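Long-range contacts in cyclopenase asqI (Emericella nidulans, PDB 5YY3), which catalyses, as a zinc-dependent cyclopenase of the tyrosinase family, the conversion of 4'-methoxycyclopenine into 4'-methoxyviridicatin with release of methyl isocyanate in aspoquinolone biosynthesis: residues N113-R118 and G379-N384; Q413-H418 and R608-L613; L561-G566 and F641-T646. One frame throughout, in Å; residues are numbered along the deposited sequence.

Interaction 1. Residues N113-R118 and G379-N384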
loop_
_atom_site.group_PDB
_atom_site.type_symbol
_atom_site.label_atom_id
_atom_site.label_comp_id
_atom_site.label_asym_id
_atom_site.label_seq_id
_atom_site.Cartn_x
_atom_site.Cartn_y
_atom_site.Cartn_z
ATOM N N ASN A 113 42.403 18.783 -13.953
ATOM C CA ASN A 113 41.423 17.898 -13.322
ATOM C C ASN A 113 41.068 16.704 -14.216
ATOM O O ASN A 113 40.670 16.895 -15.374
ATOM C CB ASN A 113 40.165 18.708 -12.974
ATOM C CG ASN A 113 39.126 17.901 -12.218
ATOM O OD1 ASN A 113 38.527 16.967 -12.764
ATOM N ND2 ASN A 113 38.893 18.265 -10.956
ATOM N N PRO A 114 41.215 15.469 -13.687
ATOM C CA PRO A 114 40.966 14.223 -14.431
ATOM C C PRO A 114 39.518 14.060 -14.893
ATOM O O PRO A 114 39.282 13.454 -15.933
ATOM C CB PRO A 114 41.323 13.123 -13.419
ATOM C CG PRO A 114 42.146 13.777 -12.392
ATOM C CD PRO A 114 41.668 15.195 -12.311
ATOM N N GLU A 115 38.566 14.577 -14.124
ATOM C CA GLU A 115 37.163 14.509 -14.511
ATOM C C GLU A 115 36.951 15.408 -15.711
ATOM O O GLU A 115 36.248 15.050 -16.662
ATOM C CB GLU A 115 36.244 14.917 -13.355
ATOM C CG GLU A 115 34.750 14.902 -13.682
ATOM C CD GLU A 115 34.214 13.514 -13.999
ATOM O OE1 GLU A 115 34.635 12.533 -13.346
ATOM O OE2 GLU A 115 33.347 13.409 -14.889
ATOM N N LEU A 116 37.574 16.581 -15.662
ATOM C CA LEU A 116 37.563 17.485 -16.796
ATOM C C LEU A 116 38.150 16.759 -18.000
ATOM O O LEU A 116 37.579 16.786 -19.089
ATOM C CB LEU A 116 38.345 18.766 -16.482
ATOM C CG LEU A 116 38.287 19.929 -17.481
ATOM C CD1 LEU A 116 38.718 21.213 -16.799
ATOM C CD2 LEU A 116 39.144 19.676 -18.739
ATOM N N MET A 117 39.291 16.106 -17.793
ATOM C CA MET A 117 39.954 15.383 -18.878
ATOM C C MET A 117 39.076 14.270 -19.447
ATOM O O MET A 117 39.043 14.072 -20.661
ATOM C CB MET A 117 41.285 14.795 -18.408
ATOM C CG MET A 117 42.087 14.162 -19.534
ATOM S SD MET A 117 42.340 15.331 -20.887
ATOM C CE MET A 117 42.220 14.231 -22.268
ATOM N N ARG A 118 38.362 13.550 -18.579
ATOM C CA ARG A 118 37.497 12.457 -19.042
ATOM C C ARG A 118 36.442 12.949 -20.006
ATOM O O ARG A 118 36.216 12.332 -21.042
ATOM C CB ARG A 118 36.826 11.743 -17.868
ATOM C CG ARG A 118 37.599 10.547 -17.421
ATOM C CD ARG A 118 36.962 9.863 -16.242
ATOM N NE ARG A 118 37.883 9.880 -15.120
ATOM C CZ ARG A 118 37.705 10.661 -14.079
ATOM N NH1 ARG A 118 36.632 11.432 -14.043
ATOM N NH2 ARG A 118 38.568 10.657 -13.082
ATOM N N GLY A 379 36.743 23.507 -3.046
ATOM C CA GLY A 379 35.544 22.732 -3.313
ATOM C C GLY A 379 35.824 21.325 -3.811
ATOM O O GLY A 379 36.963 20.986 -4.134
ATOM N N LEU A 380 34.780 20.500 -3.876
ATOM C CA LEU A 380 34.916 19.118 -4.331
ATOM C C LEU A 380 34.438 19.000 -5.787
ATOM O O LEU A 380 33.466 19.633 -6.182
ATOM C CB LEU A 380 34.137 18.175 -3.402
ATOM C CG LEU A 380 34.315 16.654 -3.534
ATOM C CD1 LEU A 380 35.790 16.266 -3.641
ATOM C CD2 LEU A 380 33.667 15.936 -2.345
ATOM N N THR A 381 35.129 18.202 -6.589
ATOM C CA THR A 381 34.769 18.061 -7.988
ATOM C C THR A 381 33.374 17.459 -8.159
ATOM O O THR A 381 33.013 16.497 -7.480
ATOM C CB THR A 381 35.801 17.203 -8.726
ATOM O OG1 THR A 381 36.932 18.018 -9.044
ATOM C CG2 THR A 381 35.223 16.636 -10.014
ATOM N N ILE A 382 32.585 18.054 -9.051
ATOM C CA ILE A 382 31.269 17.522 -9.403
ATOM C C ILE A 382 31.252 16.980 -10.812
ATOM O O ILE A 382 31.496 17.705 -11.770
ATOM C CB ILE A 382 30.173 18.574 -9.314
ATOM C CG1 ILE A 382 30.100 19.162 -7.912
ATOM C CG2 ILE A 382 28.838 17.980 -9.725
ATOM C CD1 ILE A 382 29.244 20.387 -7.868
ATOM N N SER A 383 30.934 15.700 -10.914
ATOM C CA SER A 383 30.884 14.999 -12.175
ATOM C C SER A 383 29.484 14.989 -12.763
ATOM O O SER A 383 28.502 14.756 -12.057
ATOM C CB SER A 383 31.375 13.569 -11.987
ATOM O OG SER A 383 31.127 12.800 -13.149
ATOM N N ASN A 384 29.392 15.260 -14.059
ATOM C CA ASN A 384 28.170 14.970 -14.781
ATOM C C ASN A 384 28.051 13.464 -14.890
ATOM O O ASN A 384 28.538 12.856 -15.844
ATOM C CB ASN A 384 28.157 15.600 -16.168
ATOM C CG ASN A 384 26.870 15.307 -16.924
ATOM O OD1 ASN A 384 25.908 14.774 -16.353
ATOM N ND2 ASN A 384 26.838 15.659 -18.219
HETATM O O HOH W 1 31.632 15.126 -15.655
#

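Interaction 2. Residues Q413-H418 and R608-L613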
loop_
_atom_site.group_PDB
_atom_site.type_symbol
_atom_site.label_atom_id
_atom_site.label_comp_id
_atom_site.label_asym_id
_atom_site.label_seq_id
_atom_site.Cartn_x
_atom_site.Cartn_y
_atom_site.Cartn_z
ATOM N N GLN A 413 0.948 20.114 -38.716
ATOM C CA GLN A 413 1.384 19.610 -40.017
ATOM C C GLN A 413 0.308 18.720 -40.607
ATOM O O GLN A 413 -0.433 18.055 -39.878
ATOM C CB GLN A 413 2.714 18.847 -39.910
ATOM C CG GLN A 413 2.701 17.657 -38.956
ATOM C CD GLN A 413 4.082 17.052 -38.740
ATOM O OE1 GLN A 413 5.054 17.467 -39.361
ATOM N NE2 GLN A 413 4.176 16.085 -37.825
ATOM N N ASP A 414 0.218 18.741 -41.933
ATOM C CA ASP A 414 -0.731 17.930 -42.692
ATOM C C ASP A 414 -0.324 16.453 -42.659
ATOM O O ASP A 414 0.752 16.094 -43.140
ATOM C CB ASP A 414 -0.786 18.427 -44.136
ATOM C CG ASP A 414 -1.956 17.864 -44.905
ATOM O OD1 ASP A 414 -2.373 16.719 -44.627
ATOM O OD2 ASP A 414 -2.465 18.574 -45.797
ATOM N N ILE A 415 -1.182 15.591 -42.122
ATOM C CA ILE A 415 -0.815 14.190 -41.950
ATOM C C ILE A 415 -0.750 13.456 -43.294
ATOM O O ILE A 415 -0.158 12.374 -43.384
ATOM C CB ILE A 415 -1.802 13.448 -40.996
ATOM C CG1 ILE A 415 -1.116 12.246 -40.361
ATOM C CG2 ILE A 415 -3.053 12.979 -41.725
ATOM C CD1 ILE A 415 0.179 12.593 -39.678
ATOM N N THR A 416 -1.352 14.045 -44.332
ATOM C CA THR A 416 -1.327 13.464 -45.676
ATOM C C THR A 416 -0.164 14.002 -46.518
ATOM O O THR A 416 0.210 13.393 -47.514
ATOM C CB THR A 416 -2.627 13.743 -46.448
ATOM O OG1 THR A 416 -2.711 15.143 -46.731
ATOM C CG2 THR A 416 -3.854 13.315 -45.659
ATOM N N ALA A 417 0.406 15.134 -46.106
ATOM C CA ALA A 417 1.407 15.866 -46.895
ATOM C C ALA A 417 2.559 15.028 -47.477
ATOM O O ALA A 417 3.080 15.351 -48.539
ATOM C CB ALA A 417 1.981 16.986 -46.058
ATOM N N HIS A 418 2.970 13.966 -46.799
ATOM C CA HIS A 418 4.066 13.154 -47.320
ATOM C C HIS A 418 3.697 11.663 -47.354
ATOM O O HIS A 418 4.559 10.799 -47.162
ATOM C CB HIS A 418 5.332 13.377 -46.489
ATOM C CG HIS A 418 5.751 14.812 -46.391
ATOM N ND1 HIS A 418 6.522 15.432 -47.352
ATOM C CD2 HIS A 418 5.520 15.750 -45.435
ATOM C CE1 HIS A 418 6.744 16.687 -46.995
ATOM N NE2 HIS A 418 6.146 16.903 -45.839
ATOM N N ARG A 608 4.805 17.207 -34.469
ATOM C CA ARG A 608 3.999 18.434 -34.550
ATOM C C ARG A 608 2.536 18.067 -34.426
ATOM O O ARG A 608 2.186 16.910 -34.608
ATOM C CB ARG A 608 4.233 19.176 -35.871
ATOM C CG ARG A 608 5.329 20.191 -35.801
ATOM C CD ARG A 608 5.838 20.520 -37.167
ATOM N NE ARG A 608 7.165 19.947 -37.340
ATOM C CZ ARG A 608 8.265 20.477 -36.822
ATOM N NH1 ARG A 608 8.175 21.601 -36.130
ATOM N NH2 ARG A 608 9.450 19.898 -37.014
ATOM N N ALA A 609 1.674 19.035 -34.137
ATOM C CA ALA A 609 0.252 18.727 -34.081
ATOM C C ALA A 609 -0.224 18.391 -35.492
ATOM O O ALA A 609 0.433 18.760 -36.468
ATOM C CB ALA A 609 -0.545 19.884 -33.501
ATOM N N TRP A 610 -1.352 17.694 -35.605
ATOM C CA TRP A 610 -1.894 17.360 -36.920
ATOM C C TRP A 610 -2.984 18.332 -37.284
ATOM O O TRP A 610 -3.866 18.651 -36.485
ATOM C CB TRP A 610 -2.450 15.940 -36.973
ATOM C CG TRP A 610 -1.449 14.890 -36.688
ATOM C CD1 TRP A 610 -0.097 15.052 -36.559
ATOM C CD2 TRP A 610 -1.715 13.498 -36.473
ATOM N NE1 TRP A 610 0.495 13.838 -36.279
ATOM C CE2 TRP A 610 -0.479 12.872 -36.218
ATOM C CE3 TRP A 610 -2.880 12.723 -36.473
ATOM C CZ2 TRP A 610 -0.375 11.507 -35.969
ATOM C CZ3 TRP A 610 -2.779 11.374 -36.226
ATOM C CH2 TRP A 610 -1.534 10.774 -35.977
ATOM N N THR A 611 -2.921 18.794 -38.519
ATOM C CA THR A 611 -3.799 19.849 -38.966
ATOM C C THR A 611 -5.235 19.298 -39.062
ATOM O O THR A 611 -6.211 20.028 -38.856
ATOM C CB THR A 611 -3.295 20.420 -40.302
ATOM O OG1 THR A 611 -3.864 21.708 -40.507
ATOM C CG2 THR A 611 -3.671 19.523 -41.451
ATOM N N GLN A 612 -5.351 17.996 -39.318
ATOM C CA GLN A 612 -6.649 17.324 -39.348
ATOM C C GLN A 612 -7.384 17.420 -38.001
ATOM O O GLN A 612 -8.613 17.345 -37.948
ATOM C CB GLN A 612 -6.478 15.853 -39.742
ATOM C CG GLN A 612 -6.224 15.599 -41.248
ATOM C CD GLN A 612 -4.816 15.987 -41.700
ATOM O OE1 GLN A 612 -3.883 16.042 -40.897
ATOM N NE2 GLN A 612 -4.658 16.234 -42.993
ATOM N N LEU A 613 -6.622 17.585 -36.920
ATOM C CA LEU A 613 -7.198 17.734 -35.586
ATOM C C LEU A 613 -7.295 19.201 -35.140
ATOM O O LEU A 613 -8.322 19.609 -34.597
ATOM C CB LEU A 613 -6.388 16.938 -34.577
ATOM C CG LEU A 613 -6.321 15.429 -34.809
ATOM C CD1 LEU A 613 -5.500 14.772 -33.715
ATOM C CD2 LEU A 613 -7.713 14.860 -34.839
#

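Interaction 3. Residues L561-G566 and F641-T646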
loop_
_atom_site.group_PDB
_atom_site.type_symbol
_atom_site.label_atom_id
_atom_site.label_comp_id
_atom_site.label_asym_id
_atom_site.label_seq_id
_atom_site.Cartn_x
_atom_site.Cartn_y
_atom_site.Cartn_z
ATOM N N LEU A 561 15.062 -2.414 -22.931
ATOM C CA LEU A 561 14.037 -1.458 -22.510
ATOM C C LEU A 561 13.120 -1.062 -23.650
ATOM O O LEU A 561 12.340 -0.122 -23.507
ATOM C CB LEU A 561 14.670 -0.178 -21.928
ATOM C CG LEU A 561 15.633 -0.350 -20.765
ATOM C CD1 LEU A 561 16.088 1.009 -20.255
ATOM C CD2 LEU A 561 14.975 -1.161 -19.652
ATOM N N MET A 562 13.217 -1.752 -24.785
ATOM C CA MET A 562 12.448 -1.352 -25.966
ATOM C C MET A 562 10.967 -1.425 -25.690
ATOM O O MET A 562 10.195 -0.580 -26.138
ATOM C CB MET A 562 12.806 -2.218 -27.172
ATOM C CG MET A 562 14.087 -1.771 -27.873
ATOM S SD MET A 562 13.853 -0.215 -28.748
ATOM C CE MET A 562 12.742 -0.748 -30.056
ATOM N N LEU A 563 10.569 -2.438 -24.932
ATOM C CA LEU A 563 9.166 -2.596 -24.568
ATOM C C LEU A 563 8.888 -2.003 -23.196
ATOM O O LEU A 563 9.634 -2.260 -22.257
ATOM C CB LEU A 563 8.783 -4.077 -24.588
ATOM C CG LEU A 563 7.966 -4.708 -25.709
ATOM C CD1 LEU A 563 8.291 -4.128 -27.048
ATOM C CD2 LEU A 563 8.176 -6.209 -25.701
ATOM N N PRO A 564 7.813 -1.208 -23.074
ATOM C CA PRO A 564 7.320 -0.906 -21.729
ATOM C C PRO A 564 7.090 -2.206 -20.971
ATOM O O PRO A 564 6.733 -3.183 -21.605
ATOM C CB PRO A 564 6.012 -0.169 -21.994
ATOM C CG PRO A 564 6.248 0.508 -23.327
ATOM C CD PRO A 564 7.069 -0.480 -24.115
ATOM N N VAL A 565 7.312 -2.217 -19.662
ATOM C CA VAL A 565 7.274 -3.445 -18.871
ATOM C C VAL A 565 5.891 -4.150 -18.928
ATOM O O VAL A 565 5.816 -5.380 -18.874
ATOM C CB VAL A 565 7.688 -3.152 -17.395
ATOM C CG1 VAL A 565 6.707 -2.212 -16.714
ATOM C CG2 VAL A 565 7.863 -4.440 -16.581
ATOM N N GLY A 566 4.813 -3.379 -19.066
ATOM C CA GLY A 566 3.482 -3.950 -19.150
ATOM C C GLY A 566 2.896 -4.335 -17.803
ATOM O O GLY A 566 3.412 -3.946 -16.751
ATOM N N PHE A 641 -2.388 -4.405 -29.110
ATOM C CA PHE A 641 -1.668 -5.574 -28.623
ATOM C C PHE A 641 -1.509 -5.417 -27.122
ATOM O O PHE A 641 -1.786 -4.363 -26.569
ATOM C CB PHE A 641 -0.301 -5.734 -29.299
ATOM C CG PHE A 641 0.690 -4.645 -28.954
ATOM C CD1 PHE A 641 0.598 -3.393 -29.545
ATOM C CD2 PHE A 641 1.727 -4.880 -28.062
ATOM C CE1 PHE A 641 1.510 -2.391 -29.239
ATOM C CE2 PHE A 641 2.643 -3.885 -27.767
ATOM C CZ PHE A 641 2.530 -2.646 -28.355
ATOM N N LYS A 642 -1.053 -6.467 -26.463
ATOM C CA LYS A 642 -0.904 -6.407 -25.032
ATOM C C LYS A 642 0.506 -6.808 -24.637
ATOM O O LYS A 642 1.103 -7.723 -25.219
ATOM C CB LYS A 642 -1.936 -7.309 -24.343
ATOM C CG LYS A 642 -3.385 -6.803 -24.436
ATOM C CD LYS A 642 -4.315 -7.670 -23.575
ATOM C CE LYS A 642 -5.779 -7.497 -23.943
ATOM N NZ LYS A 642 -6.675 -8.171 -22.952
ATOM N N ILE A 643 1.041 -6.104 -23.652
ATOM C CA ILE A 643 2.307 -6.484 -23.043
ATOM C C ILE A 643 2.066 -7.072 -21.655
ATOM O O ILE A 643 1.400 -6.455 -20.819
ATOM C CB ILE A 643 3.261 -5.288 -22.948
ATOM C CG1 ILE A 643 3.400 -4.657 -24.331
ATOM C CG2 ILE A 643 4.605 -5.718 -22.419
ATOM C CD1 ILE A 643 4.268 -3.434 -24.340
ATOM N N TYR A 644 2.628 -8.261 -21.440
ATOM C CA TYR A 644 2.510 -9.023 -20.199
ATOM C C TYR A 644 3.810 -8.985 -19.410
ATOM O O TYR A 644 4.887 -9.291 -19.928
ATOM C CB TYR A 644 2.148 -10.490 -20.484
ATOM C CG TYR A 644 0.776 -10.696 -21.087
ATOM C CD1 TYR A 644 0.522 -10.356 -22.414
ATOM C CD2 TYR A 644 -0.264 -11.253 -20.333
ATOM C CE1 TYR A 644 -0.739 -10.540 -22.969
ATOM C CE2 TYR A 644 -1.522 -11.439 -20.875
ATOM C CZ TYR A 644 -1.754 -11.083 -22.194
ATOM O OH TYR A 644 -2.999 -11.265 -22.744
ATOM N N ARG A 645 3.694 -8.627 -18.139
ATOM C CA ARG A 645 4.825 -8.560 -17.234
ATOM C C ARG A 645 5.044 -9.899 -16.545
ATOM O O ARG A 645 4.085 -10.592 -16.187
ATOM C CB ARG A 645 4.588 -7.464 -16.197
ATOM C CG ARG A 645 5.742 -7.193 -15.295
ATOM C CD ARG A 645 5.462 -5.951 -14.474
ATOM N NE ARG A 645 4.534 -6.195 -13.378
ATOM C CZ ARG A 645 3.513 -5.397 -13.079
ATOM N NH1 ARG A 645 3.280 -4.313 -13.818
ATOM N NH2 ARG A 645 2.724 -5.686 -12.052
ATOM N N THR A 646 6.318 -10.222 -16.335
ATOM C CA THR A 646 6.787 -11.514 -15.837
ATOM C C THR A 646 7.988 -11.287 -14.909
ATOM O O THR A 646 8.685 -10.279 -15.036
ATOM C CB THR A 646 7.153 -12.420 -17.043
ATOM O OG1 THR A 646 6.036 -13.256 -17.369
ATOM C CG2 THR A 646 8.385 -13.258 -16.819
#

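Interaction 1. Residues N113-R118 and G379-N384
Glu115, in the first turn of helix 114-127, meets Thr381 with its aliphatic part and Ser383 with its carboxylate. Its CB lies 3.9 Å from Thr381 CG2, the two side chains crossing at a slant. CG stands anti to the backbone N (chi1 179°) and the chain then bends at chi2 (65°), which carries the carboxylate alongside Ser383. There Ser383 OG gives a weak hydrogen bond to Glu115 OE2 (2.9 Å). A water widens this link, donating to Glu115 OE2 and accepting from Asn384 N at 2.8 Å.

Thr381 turns its other branch, OG1, to the helix start. Asn113 approaches it from the opposite direction and donates from ND2 to Thr381 OG1 (2.7 Å), with the oxygen close to the amide plane although the N-H is bent to 142°. Asn113 is also the N-cap: its OD1 accepts from Leu116 N at 3.1 Å and, weakly, from Glu115 N. Both ends of the amide are therefore engaged, which fixes its rotation; ND2 has a further acceptor in Lys70 O.

The contact joins a helix N-terminus of the hemocyanin-type helical domain to the extended chain before helix 391-410, where Asn384 lies near the zinc ligands His186 and His190. Glu115 OE2 takes a weak bond from the Ser383 hydroxyl and another from the water, which probably favours the carboxylate form and joins helix start to loop through polar contacts.

Interaction 2. Residues Q413-H418 and R608-L613
Gln413 and Trp610 form a single beta bridge with their CA atoms 5.0 Å apart: Gln413 N donates to Ala609 O (2.7 Å), and Gln413 O accepts from Thr611 N (2.9 Å). Trp610 CA adds a C-H...O contact to the same oxygen.

Beyond the bridge, the Gln612 amide uses both its ends. Gln612 OE1 accepts from Ile415 N at 3.0 Å, with the N-H nearly in line (162°), while Gln612 NE2 donates to Asp414 OD1 at 2.9 Å from above the carboxylate plane. The bend of Gln612 at chi2 (74°) turns the amide toward Asp414 and Ile415. Asp414 OD1 is gripped by three donors, since Thr416 N and Thr416 OG1 also bond to it; the bond from Thr416 N, two residues on, closes an Asx turn. This turn lies in the link from helix 391-410 of the helical domain to strand 422-431 of the beta sheet, and Trp610 is the N-cap residue of the short helix 611-614.

Ile415 CD1 sits over one face of the Trp610 indole, a CH-pi contact 3.6 Å from the centroid of the five-membered ring; Tyr504 meets the indole edge-to-face. Gln413 crosses Arg608 at about a right angle, its CD 3.6 Å from Arg608 CB, and its NE2 is bonded to Asn607 OD1.

Interaction 3. Residues L561-G566 and F641-T646
The loop 561-566 comes closest to strand 636-644 at its far end, where the CA atoms of Gly566 and Ile643 are 4.8 Å apart; the cross-segment hydrogen bond runs from a side chain, not between backbones. The strand belongs to the mixed sheet of the hemocyanin Ig-like region, flanked by strand 443-449, parallel to it, and strand 571-580, antiparallel, and the loop leads into the latter.

Ile643 has the largest share of the buried surface and directs both its branches at the loop. CG2, anti to the backbone N, reaches the carbonyls and lies 3.4 Å from Pro564 O. The CG1 branch runs on extended (chi2 177°), and its CD1 ends 4.1 Å from both Leu563 CG and Pro564 CD, crossing the proline at about a right angle. Phe573 of strand 571-580 also packs on Ile643 and Pro564. Gly566 has positive phi, and its CA comes within 3.7 Å of Ile643 O, where the absence of a side chain lets the backbones close up.

Arg645 lays its aliphatic stem beside the loop, its CD 3.5 Å from Val565 CG2. Trp232 takes part in a cation-pi interaction with its guanidinium, and NH2 forms a salt bridge with Asp165 of a second subunit, which ties this corner to the assembly. The chain bends at chi3 (77°), and Arg645 NH1 donates to Gly566 O at 3.0 Å, meeting a lone pair in the carbonyl plane with the N-H bent to 130°.

How the interactions relate
The three contacts are separate sites that do not touch. Interaction 1 lies wholly in the helical, zinc-binding part and is the one near the active site, the side chain of Asn384 being about 5 Å from that of His190; interactions 2 and 3 lie away from the zinc ligands. Interactions 1 and 2 are on opposite sides of the chain's centre, their own centres 46 Å apart. Interaction 3 is nearer to interaction 2, about 15 Å between nearest atoms, than to interaction 1, about 17 Å. Along the chain interaction 1 closes before the others open, whereas 413-418/608-613 and 561-566/641-646 interleave, the 561-566 loop falling between the two segments of interaction 2.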